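Local atomic coordinates of beta-galactosidase (Geobacillus stearothermophilus, PDB entry 4OIF), a protein that probably hydrolyses terminal non-reducing beta-D-galactose residues in beta-D-galactosides, as a zinc-binding member of glycosyl hydrolase family 42. Residues V413-D418 / L470-M475; L86-G91 / H135-L140. One frame throughout, in Å; residues are numbered along the deposited sequence.

Interaction 1 (V413-D418 / L470-M475); sequences VAILYD and LLIAPM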
loop_
_atom_site.group_PDB
_atom_site.type_symbol
_atom_site.label_atom_id
_atom_site.label_comp_id
_atom_site.label_asym_id
_atom_site.label_seq_id
_atom_site.Cartn_x
_atom_site.Cartn_y
_atom_site.Cartn_z
ATOM N N VAL A 413 16.805 13.399 36.798
ATOM C CA VAL A 413 15.644 13.532 35.936
ATOM C C VAL A 413 15.298 12.191 35.321
ATOM O O VAL A 413 16.162 11.482 34.793
ATOM C CB VAL A 413 15.867 14.570 34.810
ATOM C CG1 VAL A 413 14.603 14.753 34.001
ATOM C CG2 VAL A 413 16.298 15.899 35.403
ATOM N N ALA A 414 14.018 11.852 35.404
ATOM C CA ALA A 414 13.528 10.609 34.856
ATOM C C ALA A 414 12.392 10.876 33.878
ATOM O O ALA A 414 11.563 11.746 34.116
ATOM C CB ALA A 414 13.074 9.684 35.976
ATOM N N ILE A 415 12.381 10.134 32.770
ATOM C CA ILE A 415 11.236 10.078 31.867
ATOM C C ILE A 415 10.598 8.675 31.930
ATOM O O ILE A 415 11.254 7.671 31.690
ATOM C CB ILE A 415 11.640 10.400 30.423
ATOM C CG1 ILE A 415 12.191 11.821 30.329
ATOM C CG2 ILE A 415 10.456 10.187 29.470
ATOM C CD1 ILE A 415 12.575 12.245 28.913
ATOM N N LEU A 416 9.323 8.607 32.273
ATOM C CA LEU A 416 8.655 7.332 32.440
ATOM C C LEU A 416 8.085 6.840 31.106
ATOM O O LEU A 416 7.344 7.549 30.426
ATOM C CB LEU A 416 7.558 7.451 33.502
ATOM C CG LEU A 416 6.633 6.264 33.768
ATOM C CD1 LEU A 416 7.401 5.069 34.238
ATOM C CD2 LEU A 416 5.567 6.656 34.792
ATOM N N TYR A 417 8.480 5.626 30.741
ATOM C CA TYR A 417 8.015 4.948 29.549
ATOM C C TYR A 417 7.364 3.623 29.955
ATOM O O TYR A 417 7.807 2.983 30.906
ATOM C CB TYR A 417 9.177 4.705 28.593
ATOM C CG TYR A 417 8.833 3.833 27.410
ATOM C CD1 TYR A 417 8.080 4.335 26.359
ATOM C CD2 TYR A 417 9.276 2.514 27.334
ATOM C CE1 TYR A 417 7.772 3.555 25.259
ATOM C CE2 TYR A 417 8.965 1.718 26.238
ATOM C CZ TYR A 417 8.210 2.252 25.199
ATOM O OH TYR A 417 7.871 1.500 24.093
ATOM N N ASP A 418 6.315 3.218 29.244
ATOM C CA ASP A 418 5.630 1.964 29.547
ATOM C C ASP A 418 5.241 1.228 28.252
ATOM O O ASP A 418 4.518 1.769 27.401
ATOM C CB ASP A 418 4.401 2.235 30.418
ATOM C CG ASP A 418 3.783 0.970 30.976
ATOM O OD1 ASP A 418 4.314 0.433 31.961
ATOM O OD2 ASP A 418 2.752 0.520 30.444
ATOM N N LEU A 470 12.716 15.185 39.355
ATOM C CA LEU A 470 11.796 15.511 38.295
ATOM C C LEU A 470 11.460 14.243 37.547
ATOM O O LEU A 470 12.356 13.576 37.019
ATOM C CB LEU A 470 12.403 16.546 37.359
ATOM C CG LEU A 470 11.590 16.893 36.113
ATOM C CD1 LEU A 470 10.197 17.408 36.464
ATOM C CD2 LEU A 470 12.334 17.901 35.256
ATOM N N LEU A 471 10.174 13.898 37.551
ATOM C CA LEU A 471 9.648 12.757 36.818
ATOM C C LEU A 471 8.675 13.228 35.733
ATOM O O LEU A 471 7.679 13.901 36.008
ATOM C CB LEU A 471 8.956 11.774 37.762
ATOM C CG LEU A 471 8.332 10.566 37.051
ATOM C CD1 LEU A 471 9.384 9.823 36.246
ATOM C CD2 LEU A 471 7.665 9.630 38.034
ATOM N N ILE A 472 8.984 12.860 34.497
ATOM C CA ILE A 472 8.215 13.256 33.332
ATOM C C ILE A 472 7.501 12.037 32.739
ATOM O O ILE A 472 8.137 11.128 32.224
ATOM C CB ILE A 472 9.141 13.918 32.278
ATOM C CG1 ILE A 472 9.774 15.181 32.869
ATOM C CG2 ILE A 472 8.395 14.225 30.977
ATOM C CD1 ILE A 472 10.908 15.755 32.040
ATOM N N ALA A 473 6.176 12.019 32.825
ATOM C CA ALA A 473 5.381 10.891 32.333
ATOM C C ALA A 473 4.342 11.332 31.302
ATOM O O ALA A 473 3.168 11.484 31.627
ATOM C CB ALA A 473 4.694 10.193 33.495
ATOM N N PRO A 474 4.766 11.536 30.051
ATOM C CA PRO A 474 3.846 12.037 29.023
ATOM C C PRO A 474 2.933 10.947 28.453
ATOM O O PRO A 474 3.364 9.789 28.326
ATOM C CB PRO A 474 4.787 12.563 27.933
ATOM C CG PRO A 474 6.161 12.511 28.517
ATOM C CD PRO A 474 6.147 11.457 29.564
ATOM N N MET A 475 1.703 11.325 28.095
ATOM C CA MET A 475 0.766 10.409 27.435
ATOM C C MET A 475 0.709 9.037 28.105
ATOM O O MET A 475 0.837 8.006 27.440
ATOM C CB MET A 475 1.136 10.229 25.966
ATOM C CG MET A 475 1.177 11.515 25.195
ATOM S SD MET A 475 1.571 11.236 23.461
ATOM C CE MET A 475 0.075 10.386 22.971
HETATM O O HOH W 1 4.691 7.777 29.562
#
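The same first torsion in Ile415 and Ile472, chi1 -62° in both, sets CG1 beside the backbone N and turns CG2 toward the carbonyl side, and the two side chains meet at a slant with Ile415 CG1 4.2 Å from Ile472 CB. In Leu471, CG stands anti to the backbone N (chi1 178°), which carries CD1 back across the strand gap to 3.7 Å from Ala414 CB and close to Leu416 CB. Val413 and Leu470 run side by side on the isoleucine face, where Val413 CG1 lies 4.1 Å from Leu470 CD2. Farther on, Leu416 CD2 packs on Ala473 CB at 3.9 Å. The backbones are zipped in parallel by three bonds: Ala414 N to Leu470 O (2.9 Å, nearly straight), Ile472 N to Ala414 O (2.8 Å) and Leu416 N to Ile472 O (2.8 Å), the last with its donor tilted 27° from the carbonyl plane. Where Pro474 has no N-H to continue the ladder, a water donates to both Leu416 O and Pro474 O and bridges the chains. Helix 438-451 covers the isoleucine face through Tyr446 and Phe449, and Asp418 caps the helix that follows. The parallel order 456-459, 413-416, 470-473, 496-500 is that of a Rossmann-like (flavodoxin-like) alpha/beta sheet within the trimerisation domain.

Interaction 2 (L86-G91 / H135-L140); sequences LATPSG and HINRLL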
loop_
_atom_site.group_PDB
_atom_site.type_symbol
_atom_site.label_atom_id
_atom_site.label_comp_id
_atom_site.label_asym_id
_atom_site.label_seq_id
_atom_site.Cartn_x
_atom_site.Cartn_y
_atom_site.Cartn_z
ATOM N N LEU A 86 30.092 -16.266 23.748
ATOM C CA LEU A 86 29.542 -17.447 23.100
ATOM C C LEU A 86 28.032 -17.334 23.036
ATOM O O LEU A 86 27.368 -17.102 24.044
ATOM C CB LEU A 86 29.951 -18.724 23.834
ATOM C CG LEU A 86 29.563 -20.043 23.156
ATOM C CD1 LEU A 86 30.008 -20.058 21.712
ATOM C CD2 LEU A 86 30.155 -21.227 23.888
ATOM N N ALA A 87 27.496 -17.482 21.836
ATOM C CA ALA A 87 26.063 -17.424 21.651
ATOM C C ALA A 87 25.471 -18.816 21.580
ATOM O O ALA A 87 26.121 -19.749 21.094
ATOM C CB ALA A 87 25.719 -16.650 20.388
ATOM N N THR A 88 24.238 -18.954 22.067
ATOM C CA THR A 88 23.454 -20.146 21.777
ATOM C C THR A 88 22.786 -19.978 20.407
ATOM O O THR A 88 22.438 -18.871 20.012
ATOM C CB THR A 88 22.417 -20.410 22.851
ATOM O OG1 THR A 88 21.413 -19.388 22.813
ATOM C CG2 THR A 88 23.097 -20.427 24.223
ATOM N N PRO A 89 22.623 -21.082 19.672
ATOM C CA PRO A 89 22.280 -20.957 18.256
ATOM C C PRO A 89 20.790 -20.989 17.934
ATOM O O PRO A 89 20.454 -21.147 16.757
ATOM C CB PRO A 89 22.974 -22.178 17.641
ATOM C CG PRO A 89 22.868 -23.213 18.714
ATOM C CD PRO A 89 22.989 -22.464 20.031
ATOM N N SER A 90 19.919 -20.856 18.933
ATOM C CA SER A 90 18.474 -20.992 18.705
ATOM C C SER A 90 17.910 -19.988 17.685
ATOM O O SER A 90 16.817 -20.187 17.165
ATOM C CB SER A 90 17.712 -20.857 20.023
ATOM O OG SER A 90 17.942 -19.591 20.609
ATOM N N GLY A 91 18.657 -18.924 17.404
ATOM C CA GLY A 91 18.268 -17.942 16.405
ATOM C C GLY A 91 17.931 -18.477 15.019
ATOM O O GLY A 91 17.157 -17.860 14.294
ATOM N N HIS A 135 19.378 -28.662 24.931
ATOM C CA HIS A 135 20.408 -29.696 24.887
ATOM C C HIS A 135 21.701 -29.214 24.224
ATOM O O HIS A 135 22.809 -29.432 24.744
ATOM C CB HIS A 135 19.900 -30.932 24.158
ATOM C CG HIS A 135 20.912 -32.031 24.084
ATOM N ND1 HIS A 135 21.453 -32.620 25.208
ATOM C CD2 HIS A 135 21.515 -32.620 23.022
ATOM C CE1 HIS A 135 22.330 -33.537 24.842
ATOM N NE2 HIS A 135 22.384 -33.559 23.521
ATOM N N ILE A 136 21.582 -28.570 23.070
ATOM C CA ILE A 136 22.798 -28.061 22.465
ATOM C C ILE A 136 23.422 -26.954 23.351
ATOM O O ILE A 136 24.651 -26.835 23.447
ATOM C CB ILE A 136 22.546 -27.565 21.039
ATOM C CG1 ILE A 136 23.879 -27.332 20.332
ATOM C CG2 ILE A 136 21.666 -26.326 21.017
ATOM C CD1 ILE A 136 23.741 -27.276 18.841
ATOM N N ASN A 137 22.594 -26.174 24.038
ATOM C CA ASN A 137 23.147 -25.224 24.987
ATOM C C ASN A 137 23.966 -25.958 26.031
ATOM O O ASN A 137 25.079 -25.542 26.377
ATOM C CB ASN A 137 22.046 -24.410 25.641
ATOM C CG ASN A 137 21.407 -23.447 24.679
ATOM O OD1 ASN A 137 21.688 -23.480 23.485
ATOM N ND2 ASN A 137 20.537 -22.592 25.183
ATOM N N ARG A 138 23.440 -27.089 26.489
ATOM C CA ARG A 138 24.164 -27.898 27.456
ATOM C C ARG A 138 25.501 -28.417 26.912
ATOM O O ARG A 138 26.502 -28.359 27.610
ATOM C CB ARG A 138 23.305 -29.057 27.923
ATOM C CG ARG A 138 23.983 -29.952 28.934
ATOM C CD ARG A 138 23.002 -30.942 29.495
ATOM N NE ARG A 138 21.919 -30.275 30.210
ATOM C CZ ARG A 138 22.017 -29.856 31.468
ATOM N NH1 ARG A 138 23.150 -30.036 32.138
ATOM N NH2 ARG A 138 20.986 -29.256 32.052
ATOM N N LEU A 139 25.529 -28.917 25.678
ATOM C CA LEU A 139 26.792 -29.393 25.111
ATOM C C LEU A 139 27.790 -28.244 25.060
ATOM O O LEU A 139 28.974 -28.412 25.384
ATOM C CB LEU A 139 26.595 -29.998 23.709
ATOM C CG LEU A 139 25.762 -31.288 23.643
ATOM C CD1 LEU A 139 25.584 -31.777 22.208
ATOM C CD2 LEU A 139 26.365 -32.386 24.501
ATOM N N LEU A 140 27.302 -27.070 24.667
ATOM C CA LEU A 140 28.172 -25.902 24.595
ATOM C C LEU A 140 28.761 -25.559 25.964
ATOM O O LEU A 140 29.976 -25.383 26.074
ATOM C CB LEU A 140 27.426 -24.696 24.027
ATOM C CG LEU A 140 27.256 -24.664 22.503
ATOM C CD1 LEU A 140 26.260 -23.592 22.122
ATOM C CD2 LEU A 140 28.589 -24.465 21.776
#
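The flat amide of Asn137 has the methyl of Thr88 over one face: CG2 sits 3.5 Å from CG and about equally far from OD1 and ND2, while Thr88 CB approaches OD1 to 3.2 Å. The two side chains cross at about a right angle. With chi1 at 68°, Thr88 OG1 sits between the backbone N and the carbonyl carbon, and CG2, anti to the carbonyl carbon, is the branch laid over the amide. Their polar atoms turn to partners beyond the two segments: Asn137 ND2 and Thr88 OG1 both bond Glu239 OE2 on helix 218-246, and OG1 also takes the N-H of Ser156. Replacing Asn137 with an alanine is likely to cost Glu239 OE2 one of its donors and open a gap beneath the Thr88 methyl. Next along, the Pro89 ring is wedged between helix side chains, its CG 4.1 Å from Ile136 CG2 and its CD 4.0 Å from Leu140 CD1. Leu140 CD2 also meets Leu86 CD2 at 4.2 Å. Helix 127-144 thus packs at the C-terminal end of strand 83-87, in a beta-alpha-beta crossover to parallel strand 150-154 of the TIM barrel; the Ala87 side chain lies about 7 Å from that of Asn157, predicted to bind substrate.

In the fold
From the N terminus, interaction 2 comes first: 86-91 meets 135-140 after a 43-residue excursion that holds helix 95-100, the predicted substrate ligand Arg119 and the zinc ligand Cys123. That loop closes within the catalytic barrel and ties a barrel strand to one of its outer helices. The barrel sequence then runs on, past the predicted nucleophile Glu322, well before interaction 1 opens. There, 413-418 and 470-475 bracket 51 residues containing helices 419-427 and 438-451 and strand 456-459, joining two neighbouring strands of the trimerisation domain. The loops follow in series, neither nesting nor crossing. The centres of interaction 1 and interaction 2 are about 38 Å apart, on opposite sides of the chain's centre.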